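Local coordinates for protein Pa14_01140 (Pseudomonas aeruginosa, PDB 6OX6) that acts as the immunity protein of the type VI secretion effector Tas1, a (p)ppApp-synthesizing toxin, and plays a role in preventing its early activation, at residues B[33-37]-B[46-50]; B[15-19]-B[54-59]; B[9-14]-B[26-30]. All blocks are in the same frame, centred on the assembly; numbering follows the deposited sequence. Where two conformers were deposited one is given.

How the interactions relate
All three contacts converge on one antiparallel sheet. Interaction 1 lays the 46-50 loop along 33-38, one of its outermost strands, interaction 2 packs helix 53-61 on a sheet face through strand 14-18, and interaction 3 ties helix 7-11 and the start of strand 14-18 to strand 23-28. Interactions 1 and 2, their centres about 11 Å apart, meet where Ile34 CD1 comes 3.4 Å from Phe55 CE2. Interactions 1 and 3, centres about 12 Å apart, join as strand neighbours, His35 O lying 2.8 Å from Arg26 N. Interactions 2 and 3 touch through Leu59 and Phe9. Each contact also has residues against the chain of Tas1.

Interaction 1 of 3, residues B[33-37]-B[46-50]; sequences TIHVR and EPVEH
Ile34 carries CG2 anti to its own backbone N and CG1 beside it (chi1 -56°), which lays CG2 against CB of Val48 at 3.8 Å; CG1 carries CD1 on in an extended chain (chi2 160°) to His50, 3.8 Å from its CA. Val48 in turn holds CG1 anti to its N (chi1 170°), and its other branch, CG2, runs at about a right angle to the Val36 side chain, 3.8 Å from Val36 CB. The two valines and Ile34 thus form a small apolar patch along one side of the strand. His35 is directed the other way, yet its imidazole swings back alongside the Pro47 ring, with Pro47 CA over one face near the rim.

Residues 33-37 belong to strand 33-38, an edge strand of the antiparallel sheet within this chain, and the loop leading to helix 53-61 runs along it. Val48 N donates to Ile34 O at 2.8 Å, and Pro47 CA adds a CA-H...O contact to the same oxygen at 3.3 Å. Two waters also link the two backbones: one accepts from Ile34 N and donates to Val48 O, the other accepts from Val36 N and donates to Glu46 O. On the loop, the Glu46 carboxylate forms a salt bridge with Lys298 of the Tas1 chain, and in the conformer given His50 NE2 is hydrogen-bonded to Val411 O of that chain.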
# COMPACT_ATOMS: atom_id res chain seq x y z
N THR B 33 -9.21 -18.10 11.17
CA THR B 33 -10.01 -17.26 10.29
C THR B 33 -9.72 -15.78 10.51
O THR B 33 -9.41 -15.34 11.63
CB THR B 33 -11.52 -17.52 10.48
OG1 THR B 33 -11.83 -17.49 11.88
CG2 THR B 33 -11.90 -18.89 9.94
N ILE B 34 -9.84 -15.03 9.42
CA ILE B 34 -9.69 -13.59 9.44
C ILE B 34 -11.05 -13.01 9.11
O ILE B 34 -11.67 -13.42 8.11
CB ILE B 34 -8.65 -13.11 8.42
CG1 ILE B 34 -7.30 -13.79 8.65
CG2 ILE B 34 -8.58 -11.59 8.47
CD1 ILE B 34 -6.39 -13.74 7.46
N HIS B 35 -11.51 -12.07 9.93
CA HIS B 35 -12.67 -11.26 9.60
C HIS B 35 -12.28 -9.80 9.55
O HIS B 35 -11.33 -9.39 10.21
CB HIS B 35 -13.80 -11.47 10.60
CG HIS B 35 -14.53 -12.75 10.39
ND1 HIS B 35 -14.09 -13.95 10.91
CD2 HIS B 35 -15.66 -13.04 9.70
CE1 HIS B 35 -14.92 -14.91 10.56
NE2 HIS B 35 -15.88 -14.39 9.82
N VAL B 36 -13.03 -9.01 8.79
CA VAL B 36 -12.73 -7.60 8.58
C VAL B 36 -13.88 -6.77 9.12
O VAL B 36 -15.04 -7.20 9.04
CB VAL B 36 -12.48 -7.29 7.08
CG1 VAL B 36 -13.77 -7.54 6.25
CG2 VAL B 36 -12.01 -5.88 6.92
N ARG B 37 -13.54 -5.61 9.71
CA ARG B 37 -14.55 -4.65 10.18
C ARG B 37 -14.08 -3.25 9.81
O ARG B 37 -13.08 -2.77 10.36
CB ARG B 37 -14.77 -4.75 11.68
CG ARG B 37 -15.88 -3.85 12.17
CD ARG B 37 -16.29 -4.16 13.60
NE ARG B 37 -17.38 -3.28 14.01
CZ ARG B 37 -17.84 -3.17 15.26
NH1 ARG B 37 -17.32 -3.87 16.25
NH2 ARG B 37 -18.83 -2.33 15.50
N GLU B 46 -18.38 -12.30 5.67
CA GLU B 46 -17.53 -13.15 4.82
C GLU B 46 -16.08 -13.16 5.32
O GLU B 46 -15.44 -12.10 5.36
CB GLU B 46 -17.55 -12.68 3.38
CG GLU B 46 -16.91 -13.68 2.42
CD GLU B 46 -16.82 -13.16 0.98
OE1 GLU B 46 -16.54 -11.95 0.79
OE2 GLU B 46 -17.03 -13.96 0.03
N PRO B 47 -15.52 -14.33 5.67
CA PRO B 47 -14.09 -14.39 6.04
C PRO B 47 -13.21 -13.79 4.96
O PRO B 47 -13.63 -13.65 3.81
CB PRO B 47 -13.81 -15.90 6.18
CG PRO B 47 -15.17 -16.54 6.35
CD PRO B 47 -16.16 -15.66 5.61
N VAL B 48 -11.98 -13.44 5.33
CA VAL B 48 -11.00 -12.85 4.44
C VAL B 48 -9.93 -13.88 4.16
O VAL B 48 -9.50 -14.60 5.07
CB VAL B 48 -10.38 -11.58 5.07
CG1 VAL B 48 -9.18 -11.08 4.27
CG2 VAL B 48 -11.46 -10.50 5.25
N GLU B 49 -9.51 -13.97 2.89
CA GLU B 49 -8.44 -14.87 2.47
C GLU B 49 -7.07 -14.42 2.99
O GLU B 49 -6.72 -13.23 2.98
CB GLU B 49 -8.41 -14.93 0.96
CG GLU B 49 -7.94 -16.25 0.45
CD GLU B 49 -9.09 -17.17 0.10
OE1 GLU B 49 -10.22 -16.92 0.61
OE2 GLU B 49 -8.87 -18.13 -0.69
N HIS B 50 -6.25 -15.39 3.39
CA HIS B 50 -5.05 -14.99 4.12
C HIS B 50 -4.04 -14.31 3.22
O HIS B 50 -3.18 -13.56 3.72
CB HIS B 50 -4.43 -16.18 4.85
CG HIS B 50 -3.70 -17.12 3.95
ND1 HIS B 50 -4.25 -18.30 3.50
CD2 HIS B 50 -2.46 -17.06 3.41
CE1 HIS B 50 -3.38 -18.92 2.72
NE2 HIS B 50 -2.29 -18.19 2.65
O HOH W 1 -9.98 -16.36 6.85
O HOH W 2 -14.97 -10.67 7.43

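Interaction 2 of 3, residues B[15-19]-B[54-59]; sequences YIDYD and LFNDAL
Tyr18 lays its ring over the backbone of Ala58, whose CA sits 4.2 Å from the ring centroid and 27° off the normal, a CH-pi contact. This is helix-on-sheet packing: helix 53-61 packs on strand 14-18, the axes of the segments 54-59 and 15-18 making 93° and approaching to 8.4 Å. With CG anti to the backbone N (chi1 180°), the Tyr18 side chain stretches across the helix; its CB meets the Ala58 methyl at 3.9 Å, and CE2 comes as close as 3.8 Å to Asp57 CB. Leu54 reaches the same ring at its edge, CD1 lying near the ring plane.

Two residues earlier in the strand, Ile16 also faces the helix and divides its branches. CG2 rests near the Ala58 methyl, while CD1 extends to Leu59 CD2 at 3.5 Å and approaches the Phe55 ring at CE1. Leu59 CG in turn lies over a face of the Phe55 ring, near its rim, so these helix side chains pack on one another as well as on the strand.

Further out, Phe55 makes an edge-to-face pair with Tyr25 of strand 23-28, and Tyr25 also touches Leu54 and Ala58. Leu54 and Leu59 pack on Tyr297 and Trp409 of the Tas1 chain, respectively. Asp57 OD2 is held in a salt bridge with Arg53. A water beside the phenol may link Tyr18 OH to that same oxygen, but its approach to the hydroxyl is modelled too short to be relied on; the sounder half is its donation to Asp57 OD2 at 2.8 Å.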
# COMPACT_ATOMS: atom_id res chain seq x y z
N TYR B 15 -6.08 -8.75 17.14
CA TYR B 15 -6.95 -7.68 16.66
C TYR B 15 -6.07 -6.54 16.16
O TYR B 15 -5.13 -6.13 16.85
CB TYR B 15 -7.92 -7.22 17.75
CG TYR B 15 -8.80 -8.35 18.28
CD1 TYR B 15 -8.35 -9.21 19.28
CD2 TYR B 15 -10.07 -8.59 17.74
CE1 TYR B 15 -9.15 -10.26 19.77
CE2 TYR B 15 -10.89 -9.62 18.22
CZ TYR B 15 -10.42 -10.45 19.23
OH TYR B 15 -11.24 -11.48 19.69
N ILE B 16 -6.42 -6.01 14.99
CA ILE B 16 -5.56 -5.15 14.18
C ILE B 16 -6.32 -3.91 13.78
O ILE B 16 -7.46 -4.01 13.32
CB ILE B 16 -5.09 -5.91 12.93
CG1 ILE B 16 -4.21 -7.08 13.34
CG2 ILE B 16 -4.43 -4.98 11.98
CD1 ILE B 16 -4.00 -8.06 12.21
N ASP B 17 -5.70 -2.73 13.94
CA ASP B 17 -6.21 -1.48 13.42
C ASP B 17 -5.26 -0.96 12.34
O ASP B 17 -4.05 -0.86 12.58
CB ASP B 17 -6.36 -0.45 14.54
CG ASP B 17 -6.79 0.93 14.03
OD1 ASP B 17 -7.45 1.00 12.96
OD2 ASP B 17 -6.45 1.95 14.69
N TYR B 18 -5.78 -0.61 11.19
CA TYR B 18 -4.97 -0.05 10.10
C TYR B 18 -5.62 1.28 9.74
O TYR B 18 -6.55 1.32 8.93
CB TYR B 18 -4.95 -1.02 8.90
CG TYR B 18 -4.14 -0.57 7.68
CD1 TYR B 18 -3.03 0.28 7.80
CD2 TYR B 18 -4.49 -1.03 6.40
CE1 TYR B 18 -2.29 0.68 6.67
CE2 TYR B 18 -3.76 -0.63 5.28
CZ TYR B 18 -2.65 0.21 5.43
OH TYR B 18 -1.95 0.60 4.32
N ASP B 19 -5.14 2.37 10.35
CA ASP B 19 -5.86 3.63 10.18
C ASP B 19 -5.75 4.19 8.77
O ASP B 19 -6.69 4.84 8.31
CB ASP B 19 -5.43 4.68 11.21
CG ASP B 19 -6.57 5.66 11.54
OD1 ASP B 19 -6.93 6.47 10.67
OD2 ASP B 19 -7.14 5.60 12.66
N LEU B 54 -5.28 -6.18 1.17
CA LEU B 54 -5.46 -5.16 2.20
C LEU B 54 -5.13 -5.73 3.58
O LEU B 54 -4.51 -5.06 4.42
CB LEU B 54 -6.90 -4.64 2.14
CG LEU B 54 -7.38 -3.58 3.14
CD1 LEU B 54 -6.53 -2.32 2.98
CD2 LEU B 54 -8.90 -3.29 2.95
N PHE B 55 -5.44 -7.00 3.80
CA PHE B 55 -5.05 -7.65 5.04
C PHE B 55 -3.53 -7.65 5.23
O PHE B 55 -3.03 -7.33 6.32
CB PHE B 55 -5.57 -9.08 5.08
CG PHE B 55 -5.07 -9.85 6.29
CD1 PHE B 55 -5.49 -9.50 7.57
CD2 PHE B 55 -4.16 -10.90 6.15
CE1 PHE B 55 -5.05 -10.18 8.68
CE2 PHE B 55 -3.71 -11.60 7.28
CZ PHE B 55 -4.15 -11.24 8.54
N ASN B 56 -2.79 -8.06 4.20
CA ASN B 56 -1.34 -8.05 4.32
C ASN B 56 -0.80 -6.62 4.45
O ASN B 56 0.23 -6.41 5.10
CB ASN B 56 -0.72 -8.78 3.12
CG ASN B 56 -0.80 -10.30 3.28
OD1 ASN B 56 0.08 -10.91 3.87
ND2 ASN B 56 -1.87 -10.91 2.79
N ASP B 57 -1.48 -5.63 3.87
CA ASP B 57 -1.08 -4.24 4.15
C ASP B 57 -1.28 -3.92 5.63
O ASP B 57 -0.45 -3.23 6.25
CB ASP B 57 -1.86 -3.25 3.28
CG ASP B 57 -1.26 -3.11 1.88
OD1 ASP B 57 -0.27 -3.79 1.58
OD2 ASP B 57 -1.77 -2.29 1.07
N ALA B 58 -2.39 -4.39 6.20
CA ALA B 58 -2.68 -4.15 7.61
C ALA B 58 -1.63 -4.78 8.49
O ALA B 58 -1.22 -4.19 9.50
CB ALA B 58 -4.07 -4.69 7.95
N LEU B 59 -1.12 -5.96 8.11
CA LEU B 59 -0.05 -6.56 8.89
C LEU B 59 1.21 -5.72 8.82
O LEU B 59 1.92 -5.58 9.83
CB LEU B 59 0.27 -7.97 8.41
CG LEU B 59 -0.90 -8.94 8.46
CD1 LEU B 59 -0.42 -10.37 8.14
CD2 LEU B 59 -1.53 -8.89 9.83
O HOH W 3 -2.85 0.14 2.09

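Interaction 3 of 3, residues B[9-14]-B[26-30]; sequences FARRDI and RWDHR
Where helix 7-11 gives way to strand 14-18, the chain pairs with the end of strand 23-28, Ile14 and Trp27 forming an antiparallel hydrogen-bonded pair. Ile14 N donates to Trp27 O, and Trp27 N to Ile14 O at 2.8 Å.

The indole sits against the helix end: NE1 donates to Phe9 O at 2.7 Å, in the carbonyl plane on a lone pair and only 10° out of the indole plane. Phe9 turns its edge to the five-membered ring of Trp27, planes 74° apart, bringing CD2 over the indole face.

Asp13 OD1 is gripped twice by His29, from N at 3.2 Å and from ND1 at 3.1 Å; the donors come from opposite faces of the carboxylate plane, both on the anti side. His29 CG stands between its backbone N and carbonyl carbon (chi1 80°), turning the imidazole back over Arg12, whose CA lies over one ring face.

Phe9 packs on Pro414 of the Tas1 chain, and Trp27 on Lys415 of that chain. On the neighbouring strand 33-38, Trp27 touches Ile34, and on the far side of strand 14-18 Arg12 forms a salt bridge to Glu64 of strand 63-65.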
# COMPACT_ATOMS: atom_id res chain seq x y z
N PHE B 9 0.19 -15.15 15.90
CA PHE B 9 -1.03 -15.68 15.32
C PHE B 9 -1.29 -17.12 15.73
O PHE B 9 -2.43 -17.58 15.72
CB PHE B 9 -0.94 -15.57 13.79
CG PHE B 9 -1.08 -14.17 13.30
CD1 PHE B 9 0.03 -13.36 13.15
CD2 PHE B 9 -2.33 -13.65 13.03
CE1 PHE B 9 -0.10 -12.05 12.71
CE2 PHE B 9 -2.48 -12.34 12.58
CZ PHE B 9 -1.35 -11.53 12.43
N ALA B 10 -0.24 -17.86 16.04
CA ALA B 10 -0.46 -19.20 16.53
C ALA B 10 -0.68 -19.22 18.04
O ALA B 10 -1.26 -20.19 18.54
CB ALA B 10 0.71 -20.11 16.17
N ARG B 11 -0.16 -18.21 18.72
CA ARG B 11 -0.33 -18.03 20.17
C ARG B 11 -1.74 -17.64 20.68
O ARG B 11 -2.18 -18.14 21.71
CB ARG B 11 0.70 -17.02 20.69
CG ARG B 11 2.05 -17.63 21.02
CD ARG B 11 2.65 -17.00 22.27
NE ARG B 11 2.48 -15.55 22.29
CZ ARG B 11 3.19 -14.71 21.54
NH1 ARG B 11 4.10 -15.18 20.70
NH2 ARG B 11 2.97 -13.41 21.62
N ARG B 12 -2.42 -16.76 19.95
CA ARG B 12 -3.72 -16.24 20.39
C ARG B 12 -4.45 -15.40 19.36
O ARG B 12 -3.91 -15.08 18.31
CB ARG B 12 -3.45 -15.28 21.54
CG ARG B 12 -2.65 -14.06 21.08
CD ARG B 12 -1.95 -13.30 22.20
NE ARG B 12 -0.81 -12.55 21.69
CZ ARG B 12 -0.88 -11.34 21.16
NH1 ARG B 12 -2.05 -10.72 21.07
NH2 ARG B 12 0.21 -10.73 20.71
N ASP B 13 -5.70 -15.07 19.67
CA ASP B 13 -6.45 -14.12 18.88
C ASP B 13 -5.69 -12.81 18.75
O ASP B 13 -5.00 -12.37 19.68
CB ASP B 13 -7.82 -13.88 19.52
CG ASP B 13 -8.73 -15.11 19.46
OD1 ASP B 13 -8.31 -16.18 18.97
OD2 ASP B 13 -9.90 -14.97 19.86
N ILE B 14 -5.81 -12.19 17.58
CA ILE B 14 -5.09 -10.96 17.24
C ILE B 14 -6.09 -9.98 16.64
O ILE B 14 -6.82 -10.33 15.69
CB ILE B 14 -3.95 -11.24 16.24
CG1 ILE B 14 -2.94 -12.25 16.79
CG2 ILE B 14 -3.27 -9.92 15.82
CD1 ILE B 14 -2.15 -11.73 17.90
N ARG B 26 -10.01 -9.09 12.70
CA ARG B 26 -10.03 -10.01 13.81
C ARG B 26 -9.51 -11.36 13.33
O ARG B 26 -10.01 -11.91 12.34
CB ARG B 26 -11.44 -10.14 14.39
CG ARG B 26 -11.60 -11.25 15.42
CD ARG B 26 -13.07 -11.31 15.92
NE ARG B 26 -14.04 -11.72 14.91
CZ ARG B 26 -14.44 -12.98 14.74
NH1 ARG B 26 -13.95 -13.96 15.50
NH2 ARG B 26 -15.34 -13.27 13.80
N TRP B 27 -8.48 -11.86 14.01
CA TRP B 27 -7.95 -13.19 13.78
C TRP B 27 -8.37 -14.13 14.91
O TRP B 27 -8.23 -13.80 16.09
CB TRP B 27 -6.42 -13.12 13.66
CG TRP B 27 -5.66 -14.40 13.82
CD1 TRP B 27 -4.94 -14.79 14.91
CD2 TRP B 27 -5.50 -15.45 12.84
NE1 TRP B 27 -4.36 -16.02 14.69
CE2 TRP B 27 -4.69 -16.45 13.42
CE3 TRP B 27 -5.98 -15.65 11.54
CZ2 TRP B 27 -4.34 -17.61 12.74
CZ3 TRP B 27 -5.64 -16.81 10.86
CH2 TRP B 27 -4.82 -17.78 11.47
N ASP B 28 -8.91 -15.27 14.55
CA ASP B 28 -9.30 -16.31 15.49
C ASP B 28 -8.30 -17.44 15.32
O ASP B 28 -8.30 -18.12 14.28
CB ASP B 28 -10.74 -16.75 15.20
CG ASP B 28 -11.26 -17.82 16.16
OD1 ASP B 28 -10.46 -18.58 16.75
OD2 ASP B 28 -12.49 -17.93 16.27
N HIS B 29 -7.42 -17.64 16.30
CA HIS B 29 -6.35 -18.60 16.06
C HIS B 29 -6.88 -20.04 16.05
O HIS B 29 -6.42 -20.86 15.24
CB HIS B 29 -5.22 -18.41 17.07
CG HIS B 29 -5.48 -19.02 18.40
ND1 HIS B 29 -6.19 -18.37 19.39
CD2 HIS B 29 -5.11 -20.21 18.92
CE1 HIS B 29 -6.26 -19.15 20.46
NE2 HIS B 29 -5.60 -20.26 20.21
N ARG B 30 -7.87 -20.35 16.89
CA ARG B 30 -8.45 -21.70 16.88
C ARG B 30 -9.06 -22.04 15.52
O ARG B 30 -8.75 -23.07 14.93
CB ARG B 30 -9.49 -21.82 17.98
CG ARG B 30 -8.89 -21.82 19.39
CD ARG B 30 -9.99 -22.02 20.45
NE ARG B 30 -10.38 -23.43 20.64
CZ ARG B 30 -11.36 -24.06 19.99
NH1 ARG B 30 -12.08 -23.42 19.07
NH2 ARG B 30 -11.63 -25.34 20.26
O HOH W 4 -11.71 -14.14 17.15